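Local structure of solute-binding protein (2ZYO) at residues 149-154 with 215-220; 168-171 with 175-178; 64-69 with 91-96. The protein binds cyclodextrins and linear maltodextrins, here held as maltotetraose, and probably passes them to a sugar transporter in the cell membrane. All blocks are in the same frame, centred on the assembly; numbering follows the deposited sequence.

Contact 1. Residues 149-154 with 215-220; sequences ELFQYA and VQKWFT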
loop_
_atom_site.group_PDB
_atom_site.type_symbol
_atom_site.label_atom_id
_atom_site.label_comp_id
_atom_site.label_asym_id
_atom_site.label_seq_id
_atom_site.Cartn_x
_atom_site.Cartn_y
_atom_site.Cartn_z
ATOM N N GLU A 149 -20.332 16.338 0.210
ATOM C CA GLU A 149 -21.059 16.085 1.454
ATOM C C GLU A 149 -20.112 15.778 2.613
ATOM O O GLU A 149 -20.344 16.216 3.743
ATOM C CB GLU A 149 -22.082 14.960 1.263
ATOM C CG GLU A 149 -23.330 15.389 0.487
ATOM C CD GLU A 149 -24.129 14.220 -0.061
ATOM O OE1 GLU A 149 -23.567 13.421 -0.839
ATOM O OE2 GLU A 149 -25.329 14.106 0.269
ATOM N N LEU A 150 -19.044 15.037 2.323
ATOM C CA LEU A 150 -18.010 14.739 3.311
ATOM C C LEU A 150 -17.321 16.013 3.785
ATOM O O LEU A 150 -17.100 16.195 4.984
ATOM C CB LEU A 150 -16.971 13.766 2.736
ATOM C CG LEU A 150 -15.853 13.295 3.677
ATOM C CD1 LEU A 150 -16.374 12.283 4.692
ATOM C CD2 LEU A 150 -14.691 12.718 2.884
ATOM N N PHE A 151 -16.982 16.892 2.844
ATOM C CA PHE A 151 -16.295 18.127 3.200
ATOM C C PHE A 151 -17.191 19.084 3.984
ATOM O O PHE A 151 -16.730 19.733 4.922
ATOM C CB PHE A 151 -15.693 18.823 1.978
ATOM C CG PHE A 151 -14.682 19.867 2.340
ATOM C CD1 PHE A 151 -13.406 19.495 2.749
ATOM C CD2 PHE A 151 -15.012 21.218 2.314
ATOM C CE1 PHE A 151 -12.466 20.453 3.113
ATOM C CE2 PHE A 151 -14.078 22.184 2.672
ATOM C CZ PHE A 151 -12.802 21.800 3.074
ATOM N N GLN A 152 -18.464 19.157 3.596
ATOM C CA GLN A 152 -19.461 19.933 4.338
ATOM C C GLN A 152 -19.571 19.431 5.778
ATOM O O GLN A 152 -19.596 20.225 6.723
ATOM C CB GLN A 152 -20.824 19.882 3.632
ATOM C CG GLN A 152 -21.973 20.568 4.388
ATOM C CD GLN A 152 -21.709 22.036 4.689
ATOM O OE1 GLN A 152 -21.132 22.758 3.877
ATOM N NE2 GLN A 152 -22.141 22.482 5.862
ATOM N N TYR A 153 -19.620 18.109 5.931
ATOM C CA TYR A 153 -19.645 17.458 7.239
ATOM C C TYR A 153 -18.435 17.865 8.085
ATOM O O TYR A 153 -18.569 18.125 9.278
ATOM C CB TYR A 153 -19.703 15.935 7.061
ATOM C CG TYR A 153 -19.905 15.146 8.337
ATOM C CD1 TYR A 153 -21.185 14.921 8.846
ATOM C CD2 TYR A 153 -18.820 14.608 9.025
ATOM C CE1 TYR A 153 -21.375 14.191 10.017
ATOM C CE2 TYR A 153 -18.999 13.879 10.198
ATOM C CZ TYR A 153 -20.276 13.674 10.686
ATOM O OH TYR A 153 -20.454 12.948 11.842
ATOM N N ALA A 154 -17.260 17.930 7.461
ATOM C CA ALA A 154 -16.046 18.371 8.152
ATOM C C ALA A 154 -16.124 19.847 8.555
ATOM O O ALA A 154 -15.795 20.203 9.688
ATOM C CB ALA A 154 -14.816 18.109 7.296
ATOM N N VAL A 215 -6.449 20.205 -0.781
ATOM C CA VAL A 215 -5.636 20.027 0.426
ATOM C C VAL A 215 -5.686 21.283 1.301
ATOM O O VAL A 215 -5.935 21.202 2.508
ATOM C CB VAL A 215 -4.164 19.675 0.071
ATOM C CG1 VAL A 215 -3.268 19.714 1.309
ATOM C CG2 VAL A 215 -4.089 18.312 -0.611
ATOM N N GLN A 216 -5.464 22.438 0.676
ATOM C CA GLN A 216 -5.502 23.732 1.352
ATOM C C GLN A 216 -6.822 23.963 2.091
ATOM O O GLN A 216 -6.826 24.454 3.220
ATOM C CB GLN A 216 -5.253 24.856 0.345
ATOM C CG GLN A 216 -5.054 26.230 0.969
ATOM C CD GLN A 216 -4.771 27.299 -0.064
ATOM O OE1 GLN A 216 -5.445 27.381 -1.094
ATOM N NE2 GLN A 216 -3.770 28.130 0.205
ATOM N N LYS A 217 -7.931 23.593 1.450
ATOM C CA LYS A 217 -9.266 23.765 2.032
ATOM C C LYS A 217 -9.449 23.017 3.353
ATOM O O LYS A 217 -10.200 23.461 4.224
ATOM C CB LYS A 217 -10.344 23.352 1.030
ATOM C CG LYS A 217 -10.594 24.382 -0.064
ATOM C CD LYS A 217 -11.435 23.809 -1.199
ATOM C CE LYS A 217 -12.862 23.508 -0.764
ATOM N NZ LYS A 217 -13.603 22.780 -1.831
ATOM N N TRP A 218 -8.758 21.890 3.506
ATOM C CA TRP A 218 -8.822 21.118 4.745
ATOM C C TRP A 218 -8.248 21.880 5.938
ATOM O O TRP A 218 -8.627 21.633 7.081
ATOM C CB TRP A 218 -8.143 19.756 4.577
ATOM C CG TRP A 218 -9.040 18.775 3.901
ATOM C CD1 TRP A 218 -9.073 18.473 2.570
ATOM C CD2 TRP A 218 -10.065 17.985 4.519
ATOM N NE1 TRP A 218 -10.047 17.534 2.321
ATOM C CE2 TRP A 218 -10.671 17.218 3.499
ATOM C CE3 TRP A 218 -10.522 17.845 5.836
ATOM C CZ2 TRP A 218 -11.717 16.323 3.754
ATOM C CZ3 TRP A 218 -11.564 16.954 6.089
ATOM C CH2 TRP A 218 -12.148 16.205 5.051
ATOM N N PHE A 219 -7.359 22.828 5.659
ATOM C CA PHE A 219 -6.740 23.630 6.707
ATOM C C PHE A 219 -7.391 25.005 6.848
ATOM O O PHE A 219 -7.536 25.509 7.962
ATOM C CB PHE A 219 -5.227 23.726 6.479
ATOM C CG PHE A 219 -4.535 22.394 6.535
ATOM C CD1 PHE A 219 -4.139 21.858 7.756
ATOM C CD2 PHE A 219 -4.314 21.656 5.374
ATOM C CE1 PHE A 219 -3.516 20.617 7.820
ATOM C CE2 PHE A 219 -3.692 20.411 5.430
ATOM C CZ PHE A 219 -3.292 19.890 6.653
ATOM N N THR A 220 -7.807 25.590 5.726
ATOM C CA THR A 220 -8.423 26.923 5.723
ATOM C C THR A 220 -9.924 26.914 6.032
ATOM O O THR A 220 -10.454 27.886 6.578
ATOM C CB THR A 220 -8.204 27.651 4.383
ATOM O OG1 THR A 220 -8.759 26.869 3.317
ATOM C CG2 THR A 220 -6.718 27.891 4.125
#

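Contact 2. Residues 168-171 with 175-178; sequences LFEA and YYTY. With GLC (alpha-D-glucopyranose), chain B; GLC (alpha-D-glucopyranose), chain C.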
loop_
_atom_site.group_PDB
_atom_site.type_symbol
_atom_site.label_atom_id
_atom_site.label_comp_id
_atom_site.label_asym_id
_atom_site.label_seq_id
_atom_site.Cartn_x
_atom_site.Cartn_y
_atom_site.Cartn_z
ATOM N N LEU A 168 -11.191 13.799 10.187
ATOM C CA LEU A 168 -9.803 14.108 10.501
ATOM C C LEU A 168 -8.903 13.087 9.822
ATOM O O LEU A 168 -9.144 11.887 9.917
ATOM C CB LEU A 168 -9.594 14.079 12.018
ATOM C CG LEU A 168 -8.189 14.253 12.600
ATOM C CD1 LEU A 168 -7.627 15.640 12.317
ATOM C CD2 LEU A 168 -8.230 13.991 14.098
ATOM N N PHE A 169 -7.871 13.561 9.132
ATOM C CA PHE A 169 -6.885 12.663 8.533
ATOM C C PHE A 169 -5.560 13.374 8.288
ATOM O O PHE A 169 -5.451 14.584 8.513
ATOM C CB PHE A 169 -7.432 11.978 7.262
ATOM C CG PHE A 169 -7.460 12.853 6.031
ATOM C CD1 PHE A 169 -6.544 12.648 4.999
ATOM C CD2 PHE A 169 -8.425 13.850 5.880
ATOM C CE1 PHE A 169 -6.570 13.435 3.851
ATOM C CE2 PHE A 169 -8.458 14.644 4.733
ATOM C CZ PHE A 169 -7.528 14.435 3.716
ATOM N N GLU A 170 -4.559 12.613 7.846
ATOM C CA GLU A 170 -3.232 13.149 7.548
ATOM C C GLU A 170 -3.227 13.929 6.238
ATOM O O GLU A 170 -2.627 13.499 5.244
ATOM C CB GLU A 170 -2.200 12.024 7.493
ATOM C CG GLU A 170 -1.700 11.567 8.840
ATOM C CD GLU A 170 -0.453 10.719 8.721
ATOM O OE1 GLU A 170 0.589 11.247 8.273
ATOM O OE2 GLU A 170 -0.518 9.526 9.072
ATOM N N ALA A 171 -3.886 15.087 6.254
ATOM C CA ALA A 171 -4.058 15.913 5.059
ATOM C C ALA A 171 -2.781 16.642 4.631
ATOM O O ALA A 171 -2.778 17.363 3.636
ATOM C CB ALA A 171 -5.205 16.905 5.254
ATOM N N TYR A 175 0.607 10.514 0.640
ATOM C CA TYR A 175 0.080 9.154 0.609
ATOM C C TYR A 175 -1.440 9.155 0.828
ATOM O O TYR A 175 -2.177 8.412 0.170
ATOM C CB TYR A 175 0.771 8.244 1.640
ATOM C CG TYR A 175 0.146 6.868 1.660
ATOM C CD1 TYR A 175 0.515 5.904 0.724
ATOM C CD2 TYR A 175 -0.854 6.550 2.580
ATOM C CE1 TYR A 175 -0.082 4.647 0.716
ATOM C CE2 TYR A 175 -1.458 5.297 2.581
ATOM C CZ TYR A 175 -1.067 4.354 1.643
ATOM O OH TYR A 175 -1.667 3.118 1.640
ATOM N N TYR A 176 -1.895 10.002 1.747
ATOM C CA TYR A 176 -3.302 10.063 2.127
ATOM C C TYR A 176 -4.121 10.957 1.202
ATOM O O TYR A 176 -5.279 10.654 0.904
ATOM C CB TYR A 176 -3.440 10.520 3.585
ATOM C CG TYR A 176 -2.897 9.509 4.571
ATOM C CD1 TYR A 176 -3.729 8.541 5.133
ATOM C CD2 TYR A 176 -1.546 9.506 4.929
ATOM C CE1 TYR A 176 -3.235 7.600 6.031
ATOM C CE2 TYR A 176 -1.042 8.565 5.827
ATOM C CZ TYR A 176 -1.894 7.619 6.376
ATOM O OH TYR A 176 -1.411 6.686 7.266
ATOM N N THR A 177 -3.508 12.042 0.736
ATOM C CA THR A 177 -4.208 13.030 -0.081
ATOM C C THR A 177 -4.187 12.696 -1.567
ATOM O O THR A 177 -4.773 13.423 -2.372
ATOM C CB THR A 177 -3.612 14.434 0.101
ATOM O OG1 THR A 177 -2.250 14.426 -0.337
ATOM C CG2 THR A 177 -3.678 14.860 1.553
ATOM N N TYR A 178 -3.524 11.601 -1.936
ATOM C CA TYR A 178 -3.426 11.220 -3.346
ATOM C C TYR A 178 -4.769 11.258 -4.077
ATOM O O TYR A 178 -4.841 11.744 -5.210
ATOM C CB TYR A 178 -2.774 9.848 -3.521
ATOM C CG TYR A 178 -2.695 9.423 -4.971
ATOM C CD1 TYR A 178 -1.852 10.082 -5.863
ATOM C CD2 TYR A 178 -3.477 8.375 -5.454
ATOM C CE1 TYR A 178 -1.779 9.703 -7.197
ATOM C CE2 TYR A 178 -3.412 7.991 -6.788
ATOM C CZ TYR A 178 -2.561 8.660 -7.652
ATOM O OH TYR A 178 -2.483 8.287 -8.977
HETATM C C1 GLC B . 0.870 3.322 5.906
HETATM C C2 GLC B . 1.471 2.567 4.692
HETATM C C3 GLC B . 2.738 3.243 4.128
HETATM C C4 GLC B . 2.563 4.757 4.009
HETATM C C5 GLC B . 2.058 5.325 5.332
HETATM C C6 GLC B . 1.851 6.832 5.297
HETATM O O1 GLC B . 1.618 3.124 7.054
HETATM O O2 GLC B . 1.768 1.219 5.052
HETATM O O3 GLC B . 3.027 2.710 2.842
HETATM O O4 GLC B . 3.828 5.360 3.673
HETATM O O5 GLC B . 0.785 4.732 5.654
HETATM O O6 GLC B . 2.942 7.521 5.892
HETATM C C1 GLC C . 3.941 5.822 2.356
HETATM C C2 GLC C . 5.218 5.268 1.721
HETATM C C3 GLC C . 6.443 5.883 2.393
HETATM C C4 GLC C . 6.370 7.411 2.328
HETATM C C5 GLC C . 5.045 7.896 2.927
HETATM C C6 GLC C . 4.849 9.391 2.773
HETATM O O2 GLC C . 5.251 3.857 1.868
HETATM O O3 GLC C . 7.624 5.427 1.751
HETATM O O4 GLC C . 7.456 7.973 3.051
HETATM O O5 GLC C . 3.929 7.247 2.275
HETATM O O6 GLC C . 4.667 10.013 4.035
HETATM O O HOH W 1 0.942 7.593 8.406
#

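Contact 3. Residues 64-69 with 91-96; sequences KLTLDG and KGLLQP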
loop_
_atom_site.group_PDB
_atom_site.type_symbol
_atom_site.label_atom_id
_atom_site.label_comp_id
_atom_site.label_asym_id
_atom_site.label_seq_id
_atom_site.Cartn_x
_atom_site.Cartn_y
_atom_site.Cartn_z
ATOM N N LYS A 64 19.295 -7.309 3.650
ATOM C CA LYS A 64 19.855 -8.597 4.048
ATOM C C LYS A 64 20.171 -9.483 2.845
ATOM O O LYS A 64 21.194 -10.167 2.831
ATOM C CB LYS A 64 18.929 -9.330 5.028
ATOM C CG LYS A 64 19.564 -10.556 5.679
ATOM C CD LYS A 64 18.628 -11.208 6.683
ATOM C CE LYS A 64 19.130 -12.573 7.125
ATOM N NZ LYS A 64 20.458 -12.512 7.801
ATOM N N LEU A 65 19.298 -9.464 1.839
ATOM C CA LEU A 65 19.513 -10.254 0.623
ATOM C C LEU A 65 20.692 -9.722 -0.194
ATOM O O LEU A 65 21.412 -10.495 -0.832
ATOM C CB LEU A 65 18.244 -10.309 -0.235
ATOM C CG LEU A 65 18.227 -11.319 -1.394
ATOM C CD1 LEU A 65 18.296 -12.764 -0.890
ATOM C CD2 LEU A 65 16.997 -11.114 -2.268
ATOM N N THR A 66 20.885 -8.404 -0.166
ATOM C CA THR A 66 22.021 -7.764 -0.836
ATOM C C THR A 66 23.354 -8.294 -0.292
ATOM O O THR A 66 24.335 -8.402 -1.031
ATOM C CB THR A 66 21.950 -6.218 -0.719
ATOM O OG1 THR A 66 20.661 -5.769 -1.151
ATOM C CG2 THR A 66 23.012 -5.548 -1.582
ATOM N N LEU A 67 23.372 -8.637 0.995
ATOM C CA LEU A 67 24.549 -9.227 1.631
ATOM C C LEU A 67 24.568 -10.755 1.508
ATOM O O LEU A 67 25.556 -11.336 1.049
ATOM C CB LEU A 67 24.624 -8.808 3.107
ATOM C CG LEU A 67 25.817 -9.264 3.956
ATOM C CD1 LEU A 67 27.098 -8.542 3.554
ATOM C CD2 LEU A 67 25.527 -9.053 5.437
ATOM N N ASP A 68 23.474 -11.394 1.918
ATOM C CA ASP A 68 23.409 -12.853 2.019
ATOM C C ASP A 68 23.299 -13.567 0.678
ATOM O O ASP A 68 23.820 -14.672 0.524
ATOM C CB ASP A 68 22.247 -13.281 2.920
ATOM C CG ASP A 68 22.490 -12.967 4.387
ATOM O OD1 ASP A 68 23.497 -12.302 4.714
ATOM O OD2 ASP A 68 21.664 -13.395 5.218
ATOM N N GLY A 69 22.611 -12.945 -0.278
ATOM C CA GLY A 69 22.433 -13.518 -1.615
ATOM C C GLY A 69 23.743 -13.874 -2.302
ATOM O O GLY A 69 23.967 -15.039 -2.639
ATOM N N LYS A 91 18.995 -3.376 -9.312
ATOM C CA LYS A 91 20.227 -3.796 -8.633
ATOM C C LYS A 91 20.483 -5.302 -8.757
ATOM O O LYS A 91 21.492 -5.814 -8.261
ATOM C CB LYS A 91 20.199 -3.382 -7.158
ATOM C CG LYS A 91 20.171 -1.875 -6.918
ATOM C CD LYS A 91 21.555 -1.248 -6.975
ATOM C CE LYS A 91 21.473 0.270 -6.898
ATOM N NZ LYS A 91 20.877 0.748 -5.614
ATOM N N GLY A 92 19.563 -5.998 -9.421
ATOM C CA GLY A 92 19.718 -7.422 -9.721
ATOM C C GLY A 92 19.531 -8.341 -8.529
ATOM O O GLY A 92 20.127 -9.417 -8.473
ATOM N N LEU A 93 18.705 -7.915 -7.575
ATOM C CA LEU A 93 18.389 -8.726 -6.400
ATOM C C LEU A 93 17.371 -9.812 -6.709
ATOM O O LEU A 93 17.375 -10.878 -6.085
ATOM C CB LEU A 93 17.849 -7.855 -5.263
ATOM C CG LEU A 93 18.831 -7.278 -4.245
ATOM C CD1 LEU A 93 18.063 -6.509 -3.194
ATOM C CD2 LEU A 93 19.654 -8.380 -3.597
ATOM N N LEU A 94 16.495 -9.528 -7.667
ATOM C CA LEU A 94 15.393 -10.421 -7.997
ATOM C C LEU A 94 15.455 -10.870 -9.447
ATOM O O LEU A 94 15.972 -10.158 -10.308
ATOM C CB LEU A 94 14.050 -9.731 -7.732
ATOM C CG LEU A 94 13.795 -9.167 -6.330
ATOM C CD1 LEU A 94 12.458 -8.458 -6.300
ATOM C CD2 LEU A 94 13.859 -10.250 -5.255
ATOM N N GLN A 95 14.934 -12.066 -9.702
ATOM C CA GLN A 95 14.769 -12.559 -11.066
ATOM C C GLN A 95 13.281 -12.744 -11.344
ATOM O O GLN A 95 12.503 -12.970 -10.413
ATOM C CB GLN A 95 15.541 -13.865 -11.276
ATOM C CG GLN A 95 15.151 -15.003 -10.350
ATOM C CD GLN A 95 15.874 -16.290 -10.687
ATOM O OE1 GLN A 95 15.792 -16.781 -11.814
ATOM N NE2 GLN A 95 16.581 -16.847 -9.711
ATOM N N PRO A 96 12.869 -12.636 -12.622
ATOM C CA PRO A 96 11.447 -12.781 -12.931
ATOM C C PRO A 96 10.934 -14.177 -12.608
ATOM O O PRO A 96 11.713 -15.133 -12.586
ATOM C CB PRO A 96 11.391 -12.560 -14.446
ATOM C CG PRO A 96 12.653 -11.857 -14.788
ATOM C CD PRO A 96 13.668 -12.375 -13.832
#

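Contact 1. Residues 149-154 with 215-220
Phe151 and Trp218 form an aromatic edge-to-face contact between helix 147-157 and helix 206-220, in the buried packing of one lobe and well away from the centre of the chain. The local axes run only 24° from parallel, but at 11.2 Å they stand too far apart for the backbones to meet, and large side chains bridge the gap. Phe151 swings its ring across with CG anti to the backbone N (chi1 -164°). Its CD1-CE1 edge points at the indole, CE1 sitting 3.6 Å above the plane and over the centre of the ring system; the planes stand at 89°, which makes the pair T-shaped. The far corner of the ring, CZ, lies 3.3 Å from Lys217 O, close to the phenyl plane. Lys217 bends at chi3 and carries NZ over a face of the Phe151 ring, 4.9 Å from its centroid and off-centre, an approach that counts as cation-pi; Glu214 takes the same amine in a salt bridge. In this two-lobed solute-binding fold both helices lean on strand 165-169: Leu150, Ala154 and Trp218 all touch Val167. Ala154 adds a smaller contact farther along the indole, its CB 3.7 Å from Trp218 CZ3. No hydrogen bond links the two segments directly, but the indole nitrogen is not left without one, since Trp218 NE1 bonds to Tyr147 OH, earlier on the helix that carries Phe151.

Contact 2. Residues 168-171 with 175-178
Glu170 uses both ends of its side chain on Tyr176: CB lies over the ring, while the carboxylate shares a water with the phenol and the bound sugar. CB is 4.0 Å from the ring centroid and 25° off the normal, a CH-pi contact, and Tyr175 CD2 takes the opposite face, clamping the phenol. Glu170 CG lies anti to the carbonyl carbon (chi1 -81°) and the chain stays extended, which carries the carboxylate along the ring, the two planes 36° apart. One water is bonded to both groups: it donates to Glu170 OE2 at a short 2.5 Å, is hydrogen-bonded to Tyr176 OH at 2.8 Å, and reaches O6 of the chain B glucose only weakly. The same glucose packs on a face of Tyr175, with C4 over the ring centre, a sugar-on-aromatic contact familiar from maltodextrin-binding proteins.

Glu170 is the centre of an inverse gamma turn, where strand 165-169 gives way to the loop before helix 174-183. Behind it the packing is apolar: Phe169 CD1 touches Tyr176 CB at 4.0 Å, and Thr177 CG2 lies 3.4 Å from Ala171 O, a buried carbonyl without a polar partner. Glu170 OE1 accepts from Asn173 ND2, and Tyr176 OH also bonds to Asn247. With a water and an amide both donating to it, the carboxylate is probably ionised and would act on the sugar indirectly, through the water and through Asn173, itself hydrogen-bonded to the sugar.

Contact 3. Residues 64-69 with 91-96
Leu93 packs against Leu65 and Thr66 just after a Schellman motif, in which Gly92, with positive phi (74°), closes helix 85-90 and turns the chain toward the short strand 94-95. The contact thus joins helix 61-71 to the edge of the mixed sheet in one alpha/beta lobe of the binding protein. Leu93 gives the most surface: its CD2 is pressed against the helix backbone, 3.6 Å from Thr66 N, and also meets the branch of Leu65, 3.9 Å from CG. A chi1 of -168° swings the Leu65 branch away from its own N; it lies alongside Leu93 running the opposite way, and Leu65 CD2 approaches Leu93 O at 3.8 Å. An alanine in place of Leu93 would take away CG and both methyls and is likely to leave a gap beside the Thr66 backbone, with Leu65 CG losing the methyl it packs on here. Leu65 also touches Val78 and Ser287 on the sheet and Trp24 of strand 20-25, while Leu93 bonds through its backbone to Ala288. Thr66, more exposed, crosses Leu93 at about a right angle; its hydroxyl is hydrogen-bonded to Gln62 O, and Thr66 OG1 still rests on Leu93 CD1 at 3.4 Å.

In the fold
Contacts 1 and 2 belong to one lobe and touch: Trp218 CE2 of contact 1 lies 3.6 Å from Phe169 CE2 of contact 2, on the indole face opposite Phe151, and Val215 CG1 packs on Ala171 O. Contact 2 is nested within the loop that contact 1 closes. Contact 3 lies on the other side of the chain's centre, about 33 Å centre to centre from contact 2, though both reach the same mixed sheet. All three are largely buried, with partly exposed Lys217 edging contact 1 and exposed Thr66 edging contact 3. Their chemistry follows position: aromatic and cation-pi in contact 1, CH-pi and apolar packing ending in a water beside the sugar in contact 2, aliphatic in contact 3.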